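Local coordinates for protein extracellular ligand-binding receptor (Rhodopseudomonas palustris, PDB 4F06) that binds p-hydroxybenzoic acid as the solute-binding component of an ABC transporter, probably delivering lignin-derived aromatic acids for uptake, at residues H36-A41 with Y296-E300. Numbering follows the deposited sequence. Where two conformers were deposited one is given.
With PHB (p-hydroxybenzoic acid), chain C; SO4 (sulfate ion), chain D.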
ATOM      1  N   HIS A  36      -3.985  -6.301 -21.920  1.00  6.94           N
ATOM      2  CA  HIS A  36      -5.005  -5.417 -22.433  1.00  7.47           C
ATOM      3  C   HIS A  36      -4.540  -4.506 -23.548  1.00  8.12           C
ATOM      4  O   HIS A  36      -5.358  -3.740 -24.112  1.00  9.35           O
ATOM      5  CB  HIS A  36      -5.622  -4.622 -21.299  1.00  8.97           C
ATOM      6  CG  HIS A  36      -6.365  -5.488 -20.326  1.00  9.13           C
ATOM      7  ND1 HIS A  36      -7.456  -6.220 -20.690  1.00 12.55           N
ATOM      8  CD2 HIS A  36      -6.159  -5.766 -18.992  1.00 10.70           C
ATOM      9  CE1 HIS A  36      -7.925  -6.890 -19.641  1.00 13.61           C
ATOM     10  NE2 HIS A  36      -7.161  -6.620 -18.607  1.00 12.48           N
ATOM     11  N   GLY A  37      -3.239  -4.516 -23.833  1.00  8.07           N
ATOM     12  CA  GLY A  37      -2.685  -3.668 -24.904  1.00  9.63           C
ATOM     13  C   GLY A  37      -2.472  -2.230 -24.485  1.00  8.68           C
ATOM     14  O   GLY A  37      -2.724  -1.878 -23.334  1.00  8.69           O
ATOM     15  N   ASN A  38      -2.043  -1.415 -25.431  1.00 10.23           N
ATOM     16  CA  ASN A  38      -1.691  -0.011 -25.179  1.00 10.27           C
ATOM     17  C   ASN A  38      -2.563   0.951 -25.987  1.00 10.16           C
ATOM     18  O   ASN A  38      -2.237   2.126 -26.095  1.00 12.55           O
ATOM     19  CB  ASN A  38      -0.193   0.268 -25.437  1.00 11.97           C
ATOM     20  CG  ASN A  38       0.165   0.212 -26.899  1.00 13.65           C
ATOM     21  OD1 ASN A  38      -0.578  -0.311 -27.711  1.00 17.12           O
ATOM     22  ND2 ASN A  38       1.334   0.736 -27.249  1.00 17.90           N
ATOM     23  N   LYS A  39      -3.693   0.476 -26.513  1.00 12.16           N
ATOM     24  CA  LYS A  39      -4.630   1.283 -27.270  1.00 13.62           C
ATOM     25  C   LYS A  39      -5.960   1.478 -26.488  1.00 12.63           C
ATOM     26  O   LYS A  39      -6.563   0.523 -25.961  1.00 16.17           O
ATOM     27  CB  LYS A  39      -4.883   0.650 -28.656  1.00 16.69           C
ATOM     28  CG  LYS A  39      -3.725   0.973 -29.597  1.00 27.07           C
ATOM     29  CD  LYS A  39      -2.714  -0.137 -29.755  1.00 37.33           C
ATOM     30  CE  LYS A  39      -1.550   0.350 -30.610  1.00 42.63           C
ATOM     31  NZ  LYS A  39      -0.269  -0.390 -30.378  1.00 42.28           N
ATOM     32  N   VAL A  40      -6.404   2.723 -26.410  1.00 12.20           N
ATOM     33  CA  VAL A  40      -7.690   3.026 -25.822  1.00 13.00           C
ATOM     34  C   VAL A  40      -8.312   4.179 -26.590  1.00 13.41           C
ATOM     35  O   VAL A  40      -7.676   5.210 -26.791  1.00 13.78           O
ATOM     36  CB  VAL A  40      -7.548   3.518 -24.365  1.00 13.59           C
ATOM     37  CG1 VAL A  40      -8.919   3.671 -23.758  1.00 15.20           C
ATOM     38  CG2 VAL A  40      -6.714   2.562 -23.542  1.00 17.72           C
ATOM     39  N   ALA A  41      -9.582   4.020 -26.982  1.00 14.55           N
ATOM     40  CA  ALA A  41     -10.376   5.097 -27.577  1.00 18.00           C
ATOM     41  C   ALA A  41      -9.658   5.675 -28.788  1.00 16.50           C
ATOM     42  O   ALA A  41      -9.718   6.879 -29.032  1.00 19.29           O
ATOM     43  CB  ALA A  41     -10.681   6.202 -26.558  1.00 20.59           C
ATOM     44  N   TYR A 296      -7.365   3.498 -18.042  1.00  7.29           N
ATOM     45  CA  TYR A 296      -7.994   3.102 -19.324  1.00  7.94           C
ATOM     46  C   TYR A 296      -9.470   3.476 -19.297  1.00  7.49           C
ATOM     47  O   TYR A 296     -10.014   3.970 -20.307  1.00  8.87           O
ATOM     48  CB  TYR A 296      -7.789   1.613 -19.586  1.00  8.21           C
ATOM     49  CG  TYR A 296      -6.424   1.315 -20.202  1.00  7.20           C
ATOM     50  CD1 TYR A 296      -5.244   1.961 -19.786  1.00  7.39           C
ATOM     51  CD2 TYR A 296      -6.300   0.310 -21.163  1.00  7.62           C
ATOM     52  CE1 TYR A 296      -4.015   1.645 -20.374  1.00  7.53           C
ATOM     53  CE2 TYR A 296      -5.085  -0.025 -21.721  1.00  8.48           C
ATOM     54  CZ  TYR A 296      -3.938   0.627 -21.317  1.00  7.94           C
ATOM     55  OH  TYR A 296      -2.731   0.332 -21.838  1.00  9.29           O
ATOM     56  N   LYS A 297     -10.155   3.247 -18.172  1.00  7.15           N
ATOM     57  CA  LYS A 297     -11.566   3.642 -18.098  1.00  7.54           C
ATOM     58  C   LYS A 297     -11.739   5.166 -18.284  1.00  7.70           C
ATOM     59  O   LYS A 297     -12.661   5.608 -18.970  1.00  9.21           O
ATOM     60  CB  LYS A 297     -12.154   3.215 -16.739  1.00  8.57           C
ATOM     61  CG  LYS A 297     -13.608   3.636 -16.561  1.00 11.91           C
ATOM     62  CD  LYS A 297     -14.574   2.900 -17.445  1.00 19.23           C
ATOM     63  CE  LYS A 297     -15.994   3.277 -17.046  1.00 24.47           C
ATOM     64  NZ  LYS A 297     -16.910   2.445 -17.857  1.00 33.34           N
HETATM   65  N   MSE A 298     -10.877   5.950 -17.642  0.50  7.57           N
HETATM   66  CA  MSE A 298     -10.986   7.423 -17.743  0.50  7.36           C
HETATM   67  C   MSE A 298     -10.739   7.878 -19.178  0.50  7.60           C
HETATM   68  O   MSE A 298     -11.463   8.738 -19.680  0.50  8.54           O
HETATM   69  CB  MSE A 298     -10.000   8.115 -16.791  0.50  7.39           C
HETATM   70  CG  MSE A 298     -10.460   7.958 -15.352  0.50  7.83           C
HETATM   71 SE   MSE A 298      -9.608   8.982 -13.972  0.50 10.92          SE
HETATM   72  CE  MSE A 298      -7.917   8.019 -14.084  0.50  5.97           C
ATOM     73  N   ILE A 299      -9.749   7.288 -19.861  1.00  7.58           N
ATOM     74  CA  ILE A 299      -9.519   7.626 -21.263  1.00  8.37           C
ATOM     75  C   ILE A 299     -10.740   7.243 -22.119  1.00  8.66           C
ATOM     76  O   ILE A 299     -11.143   8.030 -22.954  1.00  9.48           O
ATOM     77  CB  ILE A 299      -8.204   6.963 -21.740  1.00  8.83           C
ATOM     78  CG1 ILE A 299      -7.005   7.588 -20.989  1.00  9.93           C
ATOM     79  CG2 ILE A 299      -8.010   7.108 -23.241  1.00  9.62           C
ATOM     80  CD1 ILE A 299      -5.692   6.839 -21.155  1.00 11.20           C
ATOM     81  N   GLU A 300     -11.336   6.067 -21.914  0.50  8.70           N
ATOM     82  CA  GLU A 300     -12.536   5.723 -22.707  0.50  8.79           C
ATOM     83  C   GLU A 300     -13.653   6.713 -22.428  0.50  9.88           C
ATOM     84  O   GLU A 300     -14.323   7.197 -23.362  0.50 11.59           O
ATOM     85  CB  GLU A 300     -13.049   4.307 -22.406  0.50 10.35           C
ATOM     86  CG  GLU A 300     -12.138   3.230 -22.906  0.50  8.49           C
ATOM     87  CD  GLU A 300     -12.725   1.832 -22.933  0.50 10.00           C
ATOM     88  OE1 GLU A 300     -13.727   1.495 -22.239  0.50 15.13           O
ATOM     89  OE2 GLU A 300     -12.120   1.063 -23.675  0.50 10.58           O
TER
HETATM   90  C1' PHB C 402      -9.859  -1.047 -21.304  1.00 29.78           C
HETATM   91  O1' PHB C 402      -9.935  -0.030 -22.082  1.00 29.07           O
HETATM   92  O2' PHB C 402      -9.204  -2.092 -21.517  1.00 31.35           O
HETATM   93  C1  PHB C 402     -10.653  -1.073 -20.076  1.00 25.18           C
HETATM   94  C2  PHB C 402     -10.581  -2.226 -19.256  1.00 27.18           C
HETATM   95  C3  PHB C 402     -11.349  -2.290 -18.111  1.00 29.19           C
HETATM   96  C4  PHB C 402     -12.144  -1.189 -17.774  1.00 27.37           C
HETATM   97  C5  PHB C 402     -12.181  -0.031 -18.578  1.00 26.88           C
HETATM   98  C6  PHB C 402     -11.431   0.042 -19.762  1.00 24.49           C
HETATM   99  O4  PHB C 402     -12.871  -1.292 -16.625  1.00 37.31           O
HETATM  100  S   SO4 D 403      -8.734  -8.599 -16.133  1.00 24.55           S
HETATM  101  O1  SO4 D 403      -7.602  -7.678 -16.093  1.00 19.52           O
HETATM  102  O2  SO4 D 403      -9.173  -8.707 -17.525  1.00 36.18           O
HETATM  103  O3  SO4 D 403      -8.333  -9.906 -15.605  1.00 35.98           O
HETATM  104  O4  SO4 D 403      -9.936  -8.054 -15.454  1.00 36.88           O
HETATM  105  O   HOH W   1     -10.886   1.530 -26.335  1.00 17.98           O
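The ring of Y296 carries V40 on one face: methyl CG2 sits 3.6 Å from the ring centroid, 22° off the normal, a CH-pi contact displaced toward the rim. At the edge, near the ring plane, lie the carbonyl oxygen of G37 and the carboxyl group of a bound p-hydroxybenzoic acid. At the edge of the H36 ring, NE2 donates an almost straight bond (176°) to O1 of a sulfate, probably from the crystallisation liquor. The phenol OH of Y296 donates to O of G37 at 2.7 Å, meeting a lone pair in the carbonyl plane; the bond and the methyl both restrain the ring's rotation. With CG1 of V40 anti to the backbone N (chi1 -174°), the valine splits its methyls, CG2 to the tyrosine and CG1 to CG2 of I299 (3.6 Å) and CG of E300 (3.4 Å). One water ties N of A41 to OE2 of E300. Y296, E300 and K297, its CB 3.7 Å from ligand C5, line one of two ligand sites with W32, edge-to-face on Y296. In this leucine-binding-protein-type periplasmic fold, the last turn of helix 283-301 packs against edge strand 39-40 and G37, where positive phi ends helix 19-36; V45 of strand 43-51 touches both V40 and I299.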